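Local coordinates for HAD hydrolase, family IA, variant 3 (Entamoeba histolytica, PDB 6W04), which probably acts as a magnesium-dependent hydrolase of the haloacid dehalogenase superfamily, its natural substrate not being established, at residues R46-L51 / E71-Y76; L51-H54 / K58-S61; N93-L98 / E126-I131; I165-T170 / H207-I212; M191-L196 / N203-T208. All coordinates share one frame; numbering follows the deposited sequence.

Contact 1. Residues R46-L51 / E71-Y76; sequences RTNKQL and EKENLY
Asn-48 reaches with its amide to the polar groups of Lys-72 and Glu-73, whose ends come near it from helix 62-82. Its ND2 donates to Glu-73 OE2 over 3.2 Å, a moderately bent bond of 154° that arrives on the anti side of the carboxylate but tilted from its plane, with the two flat groups turned 57° apart. The other end of the amide is used too: a water donates to Asn-48 OD1 and accepts from Lys-72 NZ, 2.8 Å from that nitrogen. An asparagine suits this place because it offers a donor to the acid and an acceptor to the water. Glu-73 is folded back at chi2 (-62°), which brings OE1 to 3.0 Å from Lys-72 NZ in a salt bridge; Asn-115 also donates to OE1. Thr-47 caps the helix, its OG1 accepting from Gln-50 N in a capping box. At this point helix 48-56 meets helix 62-82 through polar groups, with Trp-23 of helix 16-31 touching both Asn-48 and Lys-72.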
# COMPACT_ATOMS: atom_id res chain seq x y z
N ARG A 46 -8.92 -7.36 -5.16
CA ARG A 46 -9.94 -6.74 -5.99
C ARG A 46 -10.33 -5.39 -5.39
O ARG A 46 -9.97 -5.08 -4.26
CB ARG A 46 -11.16 -7.66 -6.12
CG ARG A 46 -10.85 -8.94 -6.93
CD ARG A 46 -12.07 -9.81 -7.13
NE ARG A 46 -11.70 -11.08 -7.77
CZ ARG A 46 -12.56 -11.99 -8.20
NH1 ARG A 46 -13.86 -11.79 -8.10
NH2 ARG A 46 -12.10 -13.10 -8.76
N THR A 47 -11.06 -4.58 -6.16
CA THR A 47 -11.47 -3.28 -5.66
C THR A 47 -12.52 -3.43 -4.56
O THR A 47 -13.19 -4.46 -4.45
CB THR A 47 -12.05 -2.41 -6.78
OG1 THR A 47 -13.23 -3.03 -7.33
CG2 THR A 47 -11.02 -2.22 -7.92
N ASN A 48 -12.76 -2.34 -3.82
CA ASN A 48 -13.84 -2.38 -2.86
C ASN A 48 -15.16 -2.70 -3.55
O ASN A 48 -16.00 -3.42 -3.01
CB ASN A 48 -13.92 -1.06 -2.09
CG ASN A 48 -12.82 -0.94 -1.06
OD1 ASN A 48 -12.14 -1.93 -0.75
ND2 ASN A 48 -12.62 0.25 -0.54
N LYS A 49 -15.36 -2.14 -4.74
CA LYS A 49 -16.61 -2.37 -5.44
C LYS A 49 -16.79 -3.85 -5.76
O LYS A 49 -17.89 -4.41 -5.61
CB LYS A 49 -16.64 -1.54 -6.72
CG LYS A 49 -17.91 -1.68 -7.56
CD LYS A 49 -18.01 -0.49 -8.54
CE LYS A 49 -19.33 -0.48 -9.35
NZ LYS A 49 -19.42 -1.59 -10.36
N GLN A 50 -15.71 -4.49 -6.22
CA GLN A 50 -15.79 -5.91 -6.56
C GLN A 50 -16.09 -6.75 -5.34
O GLN A 50 -16.79 -7.76 -5.43
CB GLN A 50 -14.48 -6.38 -7.20
CG GLN A 50 -14.20 -5.81 -8.59
CD GLN A 50 -12.86 -6.27 -9.14
OE1 GLN A 50 -11.81 -5.74 -8.76
NE2 GLN A 50 -12.88 -7.24 -10.03
N LEU A 51 -15.54 -6.37 -4.18
CA LEU A 51 -15.83 -7.11 -2.95
C LEU A 51 -17.31 -7.01 -2.59
O LEU A 51 -17.96 -8.02 -2.30
CB LEU A 51 -14.97 -6.57 -1.80
CG LEU A 51 -13.61 -7.24 -1.52
CD1 LEU A 51 -13.80 -8.57 -0.86
CD2 LEU A 51 -12.79 -7.40 -2.77
N GLU A 71 -18.80 2.10 4.66
CA GLU A 71 -19.11 1.31 5.86
C GLU A 71 -17.97 0.36 6.20
O GLU A 71 -17.62 0.20 7.38
CB GLU A 71 -20.40 0.51 5.69
CG GLU A 71 -21.66 1.35 5.58
CD GLU A 71 -22.95 0.53 5.62
OE1 GLU A 71 -22.90 -0.71 5.82
OE2 GLU A 71 -24.03 1.14 5.45
N LYS A 72 -17.40 -0.33 5.20
CA LYS A 72 -16.27 -1.20 5.48
C LYS A 72 -15.07 -0.40 5.98
O LYS A 72 -14.36 -0.83 6.90
CB LYS A 72 -15.89 -2.02 4.24
CG LYS A 72 -14.61 -2.86 4.46
CD LYS A 72 -13.34 -2.13 4.02
CE LYS A 72 -12.07 -2.90 4.48
NZ LYS A 72 -10.86 -2.22 3.95
N GLU A 73 -14.80 0.76 5.37
CA GLU A 73 -13.62 1.52 5.78
C GLU A 73 -13.80 2.13 7.16
O GLU A 73 -12.82 2.24 7.90
CB GLU A 73 -13.27 2.60 4.74
CG GLU A 73 -12.87 2.01 3.37
CD GLU A 73 -11.60 1.12 3.35
OE1 GLU A 73 -11.04 0.70 4.39
OE2 GLU A 73 -11.16 0.80 2.22
N ASN A 74 -15.02 2.53 7.52
CA ASN A 74 -15.26 2.97 8.88
C ASN A 74 -14.96 1.85 9.89
O ASN A 74 -14.36 2.11 10.94
CB ASN A 74 -16.71 3.45 9.02
CG ASN A 74 -17.08 3.74 10.44
OD1 ASN A 74 -18.03 3.18 10.97
ND2 ASN A 74 -16.31 4.61 11.08
N LEU A 75 -15.36 0.62 9.59
CA LEU A 75 -15.03 -0.50 10.48
C LEU A 75 -13.51 -0.68 10.55
O LEU A 75 -12.93 -0.81 11.63
CB LEU A 75 -15.73 -1.78 10.01
CG LEU A 75 -15.43 -3.12 10.72
CD1 LEU A 75 -15.60 -3.04 12.24
CD2 LEU A 75 -16.34 -4.26 10.17
N TYR A 76 -12.84 -0.66 9.40
CA TYR A 76 -11.39 -0.82 9.36
C TYR A 76 -10.67 0.25 10.18
O TYR A 76 -9.78 -0.06 10.99
CB TYR A 76 -10.91 -0.81 7.91
CG TYR A 76 -9.44 -0.58 7.75
CD1 TYR A 76 -8.53 -1.62 7.96
CD2 TYR A 76 -8.94 0.68 7.41
CE1 TYR A 76 -7.15 -1.40 7.83
CE2 TYR A 76 -7.55 0.90 7.26
CZ TYR A 76 -6.67 -0.17 7.48
OH TYR A 76 -5.31 0.01 7.35
O HOH W 1 -10.57 -2.81 1.25

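Contact 2. Residues L51-H54 / K58-S61; sequences LIEH and KEIS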
# COMPACT_ATOMS: atom_id res chain seq x y z
N LEU A 51 -15.54 -6.37 -4.18
CA LEU A 51 -15.83 -7.11 -2.95
C LEU A 51 -17.31 -7.01 -2.59
O LEU A 51 -17.96 -8.02 -2.30
CB LEU A 51 -14.97 -6.57 -1.80
CG LEU A 51 -13.61 -7.24 -1.52
CD1 LEU A 51 -13.80 -8.57 -0.86
CD2 LEU A 51 -12.79 -7.40 -2.77
N ILE A 52 -17.86 -5.80 -2.62
CA ILE A 52 -19.26 -5.62 -2.26
C ILE A 52 -20.17 -6.34 -3.25
O ILE A 52 -21.16 -6.98 -2.86
CB ILE A 52 -19.61 -4.13 -2.17
CG1 ILE A 52 -18.72 -3.45 -1.13
CG2 ILE A 52 -21.10 -3.97 -1.83
CD1 ILE A 52 -18.42 -1.96 -1.42
N GLU A 53 -19.84 -6.24 -4.55
CA GLU A 53 -20.61 -6.97 -5.56
C GLU A 53 -20.55 -8.47 -5.33
O GLU A 53 -21.55 -9.16 -5.54
CB GLU A 53 -20.10 -6.62 -6.97
CG GLU A 53 -20.40 -5.15 -7.32
CD GLU A 53 -19.79 -4.72 -8.64
OE1 GLU A 53 -18.78 -5.33 -9.04
OE2 GLU A 53 -20.36 -3.80 -9.27
N HIS A 54 -19.40 -9.00 -4.91
CA HIS A 54 -19.34 -10.41 -4.57
C HIS A 54 -20.30 -10.73 -3.42
O HIS A 54 -21.04 -11.72 -3.48
CB HIS A 54 -17.93 -10.83 -4.17
CG HIS A 54 -17.84 -12.27 -3.77
ND1 HIS A 54 -17.63 -13.28 -4.69
CD2 HIS A 54 -17.98 -12.87 -2.57
CE1 HIS A 54 -17.63 -14.44 -4.06
NE2 HIS A 54 -17.82 -14.22 -2.77
N LYS A 58 -24.17 -9.31 -6.98
CA LYS A 58 -24.83 -8.47 -7.97
C LYS A 58 -23.93 -7.29 -8.31
O LYS A 58 -23.36 -6.68 -7.42
CB LYS A 58 -26.18 -7.98 -7.44
CG LYS A 58 -27.00 -7.16 -8.37
CD LYS A 58 -28.37 -6.93 -7.76
CE LYS A 58 -29.33 -6.39 -8.78
NZ LYS A 58 -30.73 -6.61 -8.33
N GLU A 59 -23.82 -6.98 -9.60
CA GLU A 59 -23.14 -5.76 -10.00
C GLU A 59 -23.95 -4.56 -9.52
O GLU A 59 -25.18 -4.57 -9.61
CB GLU A 59 -23.00 -5.71 -11.52
CG GLU A 59 -22.09 -4.64 -12.06
CD GLU A 59 -21.83 -4.83 -13.54
OE1 GLU A 59 -21.48 -5.96 -13.95
OE2 GLU A 59 -21.99 -3.85 -14.29
N ILE A 60 -23.26 -3.53 -9.03
CA ILE A 60 -23.94 -2.34 -8.52
C ILE A 60 -23.32 -1.08 -9.13
O ILE A 60 -22.29 -1.13 -9.80
CB ILE A 60 -23.89 -2.27 -6.98
CG1 ILE A 60 -22.44 -2.09 -6.54
CG2 ILE A 60 -24.47 -3.53 -6.35
CD1 ILE A 60 -22.20 -2.32 -5.05
N SER A 61 -23.95 0.06 -8.85
CA SER A 61 -23.46 1.33 -9.34
C SER A 61 -22.27 1.81 -8.50
O SER A 61 -22.07 1.38 -7.35
CB SER A 61 -24.56 2.39 -9.30
OG SER A 61 -25.04 2.56 -7.97
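Glu-53 meets the returning chain twice, once through its backbone and once through its carboxylate. Its carbonyl O accepts from Lys-58 N at 3.0 Å, in the carbonyl plane. Farther along the side chain, OE2 takes the N-H of Ile-60 at 2.9 Å, an almost straight bond (170°) that comes from the anti side and 29° out of the carboxylate plane. With chi1 at -67° and the chain extended beyond CG, the carboxylate is carried to this N-H. Lys-49, one turn earlier, forms a salt bridge with the same OE2, which probably eases the approach of that oxygen to the carbonyl O of Ile-60, another acceptor. A glutamate is long enough to span this gap and can accept from both partners. Next to the polar bonds, Ile-60 CD1 rests 3.8 Å from Ile-52 CG2, the two side chains crossing at about a right angle. The arrangement is that of a tight helix-loop-helix connection at the surface of the helical cap, where Ser-61 N-caps the next helix.

Contact 3. Residues N93-L98 / E126-I131; sequences NLFEAL and EEWFDI
Phe-95 packs its ring against Trp-128 and Phe-129, and the three make an aromatic cluster without a hydrogen bond between the segments. Its CG lies opposite the carbonyl carbon (chi1 -63°), which lets the ring reach both partners. The pair with Phe-129 is edge-to-face: the CE2-CZ rim of Phe-129 is directed at the face of Phe-95, the ring centroids 5.0 Å apart and the planes at 81°. Phe-129 CZ comes to 3.7 Å from Phe-95 CZ, toward the rim of that ring. The pair with Trp-128 is of another kind, neither stacked nor perpendicular, with planes at 48°. Here Phe-95 CD2 sits over one face of the indole, 3.8 Å from Trp-128 CG, while Glu-127 CB covers the opposite face.

Aliphatic carbon adds to this: Phe-95 CB lies 3.8 Å from Trp-128 CD1. Around the cluster, Phe-6 of strand 3-7 and Phe-105 of strand 105-112 add edge-to-face partners to Phe-95 and Phe-129 respectively. Large flat side chains suit this place, since their broad faces and edges offer much apolar surface where helix 91-100 and the loop pack beside the sheet. Cohesion here therefore rests on dispersion and ring electrostatics, not on directed polar bonds.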
# COMPACT_ATOMS: atom_id res chain seq x y z
N ASN A 93 13.89 3.24 11.25
CA ASN A 93 15.34 3.36 11.05
C ASN A 93 15.67 3.80 9.64
O ASN A 93 16.54 4.66 9.43
CB ASN A 93 16.03 2.04 11.35
CG ASN A 93 16.05 1.70 12.82
OD1 ASN A 93 15.88 2.57 13.68
ND2 ASN A 93 16.28 0.43 13.13
N LEU A 94 15.01 3.20 8.64
CA LEU A 94 15.24 3.62 7.26
C LEU A 94 14.86 5.08 7.07
O LEU A 94 15.60 5.84 6.44
CB LEU A 94 14.46 2.72 6.30
CG LEU A 94 14.79 2.87 4.82
CD1 LEU A 94 16.31 2.84 4.63
CD2 LEU A 94 14.09 1.78 3.96
N PHE A 95 13.70 5.49 7.60
CA PHE A 95 13.28 6.89 7.53
C PHE A 95 14.38 7.82 8.01
O PHE A 95 14.70 8.81 7.35
CB PHE A 95 12.02 7.13 8.38
CG PHE A 95 10.80 6.38 7.94
CD1 PHE A 95 10.70 5.82 6.68
CD2 PHE A 95 9.73 6.26 8.81
CE1 PHE A 95 9.55 5.13 6.31
CE2 PHE A 95 8.58 5.59 8.45
CZ PHE A 95 8.49 5.02 7.19
N GLU A 96 14.94 7.54 9.19
CA GLU A 96 15.97 8.41 9.75
C GLU A 96 17.25 8.36 8.92
O GLU A 96 17.88 9.40 8.67
CB GLU A 96 16.26 8.02 11.20
CG GLU A 96 15.02 8.02 12.10
CD GLU A 96 15.32 7.52 13.50
OE1 GLU A 96 14.56 7.84 14.44
OE2 GLU A 96 16.32 6.80 13.66
N ALA A 97 17.64 7.17 8.48
CA ALA A 97 18.85 7.05 7.68
C ALA A 97 18.72 7.79 6.36
O ALA A 97 19.70 8.37 5.87
CB ALA A 97 19.18 5.57 7.45
N LEU A 98 17.52 7.77 5.76
CA LEU A 98 17.31 8.45 4.48
C LEU A 98 17.45 9.97 4.63
O LEU A 98 18.14 10.62 3.84
CB LEU A 98 15.92 8.09 3.92
CG LEU A 98 15.79 6.67 3.35
CD1 LEU A 98 14.34 6.33 3.01
CD2 LEU A 98 16.71 6.50 2.12
N GLU A 126 3.81 12.72 10.68
CA GLU A 126 4.46 14.01 10.52
C GLU A 126 5.87 14.03 11.12
O GLU A 126 6.63 14.97 10.85
CB GLU A 126 3.59 15.11 11.14
CG GLU A 126 3.66 15.20 12.65
CD GLU A 126 2.80 14.16 13.40
OE1 GLU A 126 2.07 13.37 12.75
OE2 GLU A 126 2.85 14.17 14.66
N GLU A 127 6.23 13.03 11.93
CA GLU A 127 7.61 12.98 12.44
C GLU A 127 8.61 12.83 11.30
O GLU A 127 9.73 13.35 11.39
CB GLU A 127 7.76 11.82 13.43
CG GLU A 127 7.35 12.09 14.85
CD GLU A 127 8.43 12.82 15.64
OE1 GLU A 127 9.49 13.13 15.06
OE2 GLU A 127 8.22 13.08 16.84
N TRP A 128 8.23 12.12 10.23
CA TRP A 128 9.16 11.79 9.14
C TRP A 128 8.71 12.26 7.78
O TRP A 128 9.55 12.33 6.87
CB TRP A 128 9.40 10.27 9.07
CG TRP A 128 9.67 9.67 10.40
CD1 TRP A 128 10.87 9.63 11.05
CD2 TRP A 128 8.73 9.01 11.24
NE1 TRP A 128 10.73 8.98 12.25
CE2 TRP A 128 9.42 8.60 12.40
CE3 TRP A 128 7.37 8.73 11.13
CZ2 TRP A 128 8.80 7.91 13.44
CZ3 TRP A 128 6.74 8.05 12.16
CH2 TRP A 128 7.46 7.66 13.31
N PHE A 129 7.43 12.61 7.61
CA PHE A 129 6.84 12.92 6.31
C PHE A 129 6.23 14.31 6.33
O PHE A 129 5.52 14.68 7.27
CB PHE A 129 5.74 11.91 5.96
CG PHE A 129 6.27 10.53 5.75
CD1 PHE A 129 6.72 10.13 4.50
CD2 PHE A 129 6.35 9.63 6.80
CE1 PHE A 129 7.21 8.86 4.29
CE2 PHE A 129 6.86 8.35 6.60
CZ PHE A 129 7.29 7.97 5.34
N ASP A 130 6.47 15.07 5.26
CA ASP A 130 5.67 16.25 4.97
C ASP A 130 4.28 15.77 4.56
O ASP A 130 4.14 15.13 3.51
CB ASP A 130 6.33 17.06 3.86
CG ASP A 130 5.58 18.35 3.52
OD1 ASP A 130 4.37 18.47 3.85
OD2 ASP A 130 6.20 19.24 2.90
N ILE A 131 3.26 16.08 5.38
CA ILE A 131 1.92 15.53 5.15
C ILE A 131 1.38 15.96 3.79
O ILE A 131 0.55 15.26 3.21
CB ILE A 131 0.93 15.93 6.28
CG1 ILE A 131 0.75 17.44 6.38
CG2 ILE A 131 1.34 15.37 7.62
CD1 ILE A 131 -0.24 17.85 7.46

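Contact 4. Residues I165-T170 / H207-I212; sequences IVFEDT and HTFNEI. With MG (magnesium ion), chain B; SO4 (sulfate ion), chain D.
Phe-167 faces Phe-209 from the central sheet of a Rossmann-like HAD fold, whose strand 164-168 runs beside strand 3-7 and ends at the magnesium site. Ile-165, two residues earlier and on the same side of the strand, lays its CG2 over one face of the Phe-167 ring. On the opposite face stands Phe-209, edge-on: its CE1 is 3.6 Å from Phe-167 CG and nearly above the ring centre, with the planes at 73°. Ile-212 CG2 adds a looser contact, 4.2 Å from Phe-167 CZ. Aromatic and branched residues suit this buried layer between the sheet and the loop that leads to helix 214-222.

Past Phe-167 the chain turns polar. Glu-168, bent at chi2 (-76°), brings OE1 within 3.1 Å of Asp-169 N, which it meets with its anti lone pair. The same OE1 accepts from a metal-bound water, and OE2 pairs with Lys-144 and Tyr-150, so the acid acts on the metal here through the second shell. Asp-169 binds magnesium directly through OD2 at 2.1 Å, alongside Asp-7 and the carbonyl of Asn-9, while OD1 accepts from another water ligand; the acids are as expected of an HAD metal site. Thr-170 is the N-cap of helix 171-180, its OG1 accepting from Gly-173 N, and faces a sulfate probably from the crystallisation liquor: Thr-170 OG1 donates to sulfate O2 at 2.8 Å.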
# COMPACT_ATOMS: atom_id res chain seq x y z
N ILE A 165 13.32 4.17 -5.89
CA ILE A 165 12.94 2.89 -5.34
C ILE A 165 11.48 2.96 -4.89
O ILE A 165 11.05 3.95 -4.28
CB ILE A 165 13.85 2.50 -4.16
CG1 ILE A 165 15.27 2.24 -4.67
CG2 ILE A 165 13.29 1.30 -3.43
CD1 ILE A 165 15.41 0.97 -5.54
N VAL A 166 10.71 1.91 -5.20
CA VAL A 166 9.36 1.72 -4.70
C VAL A 166 9.32 0.42 -3.91
O VAL A 166 9.77 -0.62 -4.40
CB VAL A 166 8.33 1.69 -5.85
CG1 VAL A 166 6.95 1.28 -5.30
CG2 VAL A 166 8.29 3.05 -6.53
N PHE A 167 8.82 0.49 -2.68
CA PHE A 167 8.52 -0.68 -1.85
C PHE A 167 7.04 -0.98 -1.98
O PHE A 167 6.20 -0.11 -1.76
CB PHE A 167 8.87 -0.42 -0.38
CG PHE A 167 10.36 -0.38 -0.09
CD1 PHE A 167 11.00 0.83 0.13
CD2 PHE A 167 11.10 -1.54 -0.01
CE1 PHE A 167 12.37 0.88 0.43
CE2 PHE A 167 12.47 -1.52 0.27
CZ PHE A 167 13.10 -0.30 0.49
N GLU A 168 6.71 -2.22 -2.35
CA GLU A 168 5.33 -2.57 -2.65
C GLU A 168 5.09 -4.01 -2.22
O GLU A 168 6.04 -4.80 -2.14
CB GLU A 168 5.03 -2.40 -4.14
CG GLU A 168 4.38 -1.10 -4.50
CD GLU A 168 2.91 -1.08 -4.12
OE1 GLU A 168 2.43 -2.08 -3.51
OE2 GLU A 168 2.25 -0.08 -4.45
N ASP A 169 3.82 -4.35 -1.95
CA ASP A 169 3.48 -5.69 -1.45
C ASP A 169 2.50 -6.46 -2.33
O ASP A 169 2.20 -7.62 -2.01
CB ASP A 169 2.88 -5.60 -0.04
CG ASP A 169 1.51 -4.94 -0.01
OD1 ASP A 169 0.53 -5.58 0.44
OD2 ASP A 169 1.42 -3.76 -0.43
N THR A 170 2.00 -5.87 -3.42
CA THR A 170 1.02 -6.54 -4.26
C THR A 170 1.46 -6.57 -5.71
O THR A 170 2.31 -5.78 -6.14
CB THR A 170 -0.35 -5.85 -4.20
OG1 THR A 170 -0.20 -4.52 -4.73
CG2 THR A 170 -0.87 -5.79 -2.76
N HIS A 207 11.58 -9.37 3.85
CA HIS A 207 10.53 -9.56 4.84
C HIS A 207 10.24 -8.28 5.60
O HIS A 207 9.08 -7.93 5.82
CB HIS A 207 10.90 -10.69 5.80
CG HIS A 207 10.95 -12.04 5.14
ND1 HIS A 207 12.14 -12.67 4.84
CD2 HIS A 207 9.97 -12.86 4.71
CE1 HIS A 207 11.88 -13.83 4.26
NE2 HIS A 207 10.57 -13.97 4.17
N THR A 208 11.29 -7.57 6.03
CA THR A 208 11.16 -6.32 6.77
C THR A 208 12.24 -5.34 6.30
O THR A 208 13.18 -5.71 5.60
CB THR A 208 11.30 -6.52 8.28
OG1 THR A 208 12.69 -6.61 8.61
CG2 THR A 208 10.58 -7.77 8.74
N PHE A 209 12.13 -4.08 6.75
CA PHE A 209 13.12 -3.09 6.34
C PHE A 209 14.46 -3.26 7.04
O PHE A 209 15.43 -2.61 6.64
CB PHE A 209 12.56 -1.68 6.52
CG PHE A 209 11.37 -1.40 5.63
CD1 PHE A 209 11.56 -0.93 4.34
CD2 PHE A 209 10.09 -1.71 6.06
CE1 PHE A 209 10.48 -0.73 3.49
CE2 PHE A 209 8.99 -1.52 5.22
CZ PHE A 209 9.18 -1.02 3.94
N ASN A 210 14.55 -4.14 8.05
CA ASN A 210 15.86 -4.51 8.60
C ASN A 210 16.74 -5.18 7.56
O ASN A 210 17.96 -5.23 7.75
CB ASN A 210 15.70 -5.47 9.79
CG ASN A 210 15.09 -4.80 11.00
OD1 ASN A 210 15.21 -3.60 11.20
ND2 ASN A 210 14.42 -5.60 11.83
N GLU A 211 16.16 -5.69 6.48
CA GLU A 211 16.89 -6.52 5.52
C GLU A 211 17.38 -5.74 4.31
O GLU A 211 17.89 -6.34 3.36
CB GLU A 211 16.01 -7.68 5.08
CG GLU A 211 15.55 -8.57 6.22
CD GLU A 211 14.65 -9.69 5.75
OE1 GLU A 211 14.05 -9.54 4.67
OE2 GLU A 211 14.55 -10.72 6.46
N ILE A 212 17.24 -4.42 4.32
CA ILE A 212 17.66 -3.59 3.20
C ILE A 212 18.56 -2.47 3.73
O ILE A 212 18.35 -1.97 4.84
CB ILE A 212 16.44 -3.04 2.43
CG1 ILE A 212 16.85 -2.41 1.10
CG2 ILE A 212 15.64 -2.04 3.29
CD1 ILE A 212 17.45 -3.39 0.13
MG MG B . -0.06 -2.28 -0.43
S SO4 D . -3.53 -2.62 -4.91
O1 SO4 D . -4.01 -3.96 -4.57
O2 SO4 D . -2.13 -2.48 -4.50
O3 SO4 D . -4.34 -1.60 -4.26
O4 SO4 D . -3.66 -2.42 -6.35
O HOH W 2 0.05 -2.19 -2.56
O HOH W 3 -1.48 -3.94 -0.11

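Contact 5. Residues M191-L196 / N203-T208; sequences MTVNEL and NLAIHT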
# COMPACT_ATOMS: atom_id res chain seq x y z
N MET A 191 2.63 -12.18 0.02
CA MET A 191 3.41 -13.08 -0.82
C MET A 191 4.73 -13.43 -0.15
O MET A 191 5.25 -12.66 0.66
CB MET A 191 3.65 -12.43 -2.18
CG MET A 191 2.30 -12.14 -2.88
SD MET A 191 2.42 -11.22 -4.41
CE MET A 191 3.39 -12.32 -5.40
N THR A 192 5.24 -14.62 -0.46
CA THR A 192 6.58 -14.99 -0.03
C THR A 192 7.62 -14.19 -0.82
O THR A 192 7.32 -13.57 -1.85
CB THR A 192 6.83 -16.48 -0.24
OG1 THR A 192 6.88 -16.79 -1.65
CG2 THR A 192 5.72 -17.30 0.43
N VAL A 193 8.86 -14.21 -0.32
CA VAL A 193 9.96 -13.60 -1.07
C VAL A 193 10.07 -14.21 -2.46
O VAL A 193 10.23 -13.50 -3.46
CB VAL A 193 11.29 -13.73 -0.29
CG1 VAL A 193 12.47 -13.69 -1.25
CG2 VAL A 193 11.40 -12.64 0.75
N ASN A 194 10.02 -15.55 -2.54
CA ASN A 194 10.18 -16.24 -3.82
C ASN A 194 9.02 -15.95 -4.76
O ASN A 194 9.20 -15.93 -5.99
CB ASN A 194 10.29 -17.75 -3.60
CG ASN A 194 11.58 -18.15 -2.92
OD1 ASN A 194 12.55 -17.39 -2.91
ND2 ASN A 194 11.60 -19.35 -2.36
N GLU A 195 7.82 -15.78 -4.22
CA GLU A 195 6.69 -15.46 -5.08
C GLU A 195 6.84 -14.07 -5.68
O GLU A 195 6.56 -13.87 -6.87
CB GLU A 195 5.38 -15.60 -4.30
CG GLU A 195 5.01 -17.07 -3.99
CD GLU A 195 3.83 -17.18 -3.03
OE1 GLU A 195 3.53 -16.19 -2.33
OE2 GLU A 195 3.18 -18.25 -2.98
N LEU A 196 7.33 -13.12 -4.89
CA LEU A 196 7.57 -11.78 -5.42
C LEU A 196 8.68 -11.78 -6.47
O LEU A 196 8.61 -11.02 -7.44
CB LEU A 196 7.89 -10.80 -4.29
CG LEU A 196 6.72 -10.45 -3.36
CD1 LEU A 196 7.21 -10.08 -1.94
CD2 LEU A 196 5.89 -9.30 -3.95
N ASN A 203 13.34 -7.84 -8.67
CA ASN A 203 14.59 -8.57 -8.55
C ASN A 203 15.13 -8.58 -7.13
O ASN A 203 16.23 -9.07 -6.90
CB ASN A 203 15.61 -8.01 -9.52
CG ASN A 203 15.16 -8.17 -10.95
OD1 ASN A 203 15.00 -9.28 -11.42
ND2 ASN A 203 14.92 -7.06 -11.62
N LEU A 204 14.36 -8.06 -6.18
CA LEU A 204 14.73 -8.11 -4.78
C LEU A 204 13.43 -8.06 -3.98
O LEU A 204 12.53 -7.29 -4.31
CB LEU A 204 15.64 -6.94 -4.39
CG LEU A 204 16.30 -7.05 -3.01
CD1 LEU A 204 17.43 -8.06 -3.04
CD2 LEU A 204 16.82 -5.69 -2.57
N ALA A 205 13.32 -8.92 -2.97
CA ALA A 205 12.18 -8.87 -2.07
C ALA A 205 12.69 -9.16 -0.67
O ALA A 205 13.68 -9.88 -0.51
CB ALA A 205 11.07 -9.85 -2.50
N ILE A 206 12.04 -8.57 0.33
CA ILE A 206 12.49 -8.69 1.71
C ILE A 206 11.29 -8.89 2.63
O ILE A 206 10.14 -8.59 2.27
CB ILE A 206 13.31 -7.47 2.18
CG1 ILE A 206 12.45 -6.21 2.09
CG2 ILE A 206 14.60 -7.36 1.38
CD1 ILE A 206 13.15 -4.92 2.49
N HIS A 207 11.58 -9.37 3.85
CA HIS A 207 10.53 -9.56 4.84
C HIS A 207 10.24 -8.28 5.60
O HIS A 207 9.08 -7.93 5.82
CB HIS A 207 10.90 -10.69 5.80
CG HIS A 207 10.95 -12.04 5.14
ND1 HIS A 207 12.14 -12.67 4.84
CD2 HIS A 207 9.97 -12.86 4.71
CE1 HIS A 207 11.88 -13.83 4.26
NE2 HIS A 207 10.57 -13.97 4.17
N THR A 208 11.29 -7.57 6.03
CA THR A 208 11.16 -6.32 6.77
C THR A 208 12.24 -5.34 6.30
O THR A 208 13.18 -5.71 5.60
CB THR A 208 11.30 -6.52 8.28
OG1 THR A 208 12.69 -6.61 8.61
CG2 THR A 208 10.58 -7.77 8.74
O HOH W 4 9.08 -15.66 2.45
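Val-193 places its CG2 methyl over a face of the His-207 imidazole, 3.9 Å from the ring centroid and 20° off the ring normal, a CH-pi contact. The two side chains cross at about a right angle, and the methyl lies toward the rim, 3.7 Å from His-207 CE1. With CG1 roughly opposite the backbone N (chi1 155°), CG2 falls beside that N and meets the ring. The same methyl lies 3.8 Å from Ala-205 O, while the CG1 branch makes a looser contact, 4.3 Å from Ala-205 CB.

Helix 193-197 is the crossover of a beta-alpha-beta unit, linking strand 183-187 to the edge strand 205-206, and these side chains fasten its first turn to that strand. Ala-205 points toward the helix with a single methyl, so that Leu-196 can come close: its CB is 3.8 Å from Ala-205 CB. Bulk on the helix is thus met by a small residue on the strand. A water accepts from Val-193 N and lies 2.8 Å from His-207 NE2, bridging the helix start to the ring. At that start, Thr-192 and Glu-195 form a capping box: Thr-192 OG1 accepts from Glu-195 N and Glu-195 OE1 takes the N-H of Thr-192.

Contacts 1 and 2 belong to the helical cap and share Leu-51 and helix 48-56; contact 2 lies at the surface and contact 1 is partly buried, and both depend on carboxylates answered by N-H groups or lysine, with Lys-49 of segment 46-51 paired with Glu-53 of contact 2. Contacts 3, 4 and 5 gather round the sheet. Contact 4 is the buried one, and Leu-94 of contact 3 packs on its Phe-209 and Phe-167, so the two touch through apolar side chains. Contact 5 shares His-207 and Thr-208 with contact 4 but, at the edge strand, uses aliphatic side chains, an imidazole face and a bridging water. Among the five, contact 4 alone contains a direct magnesium ligand.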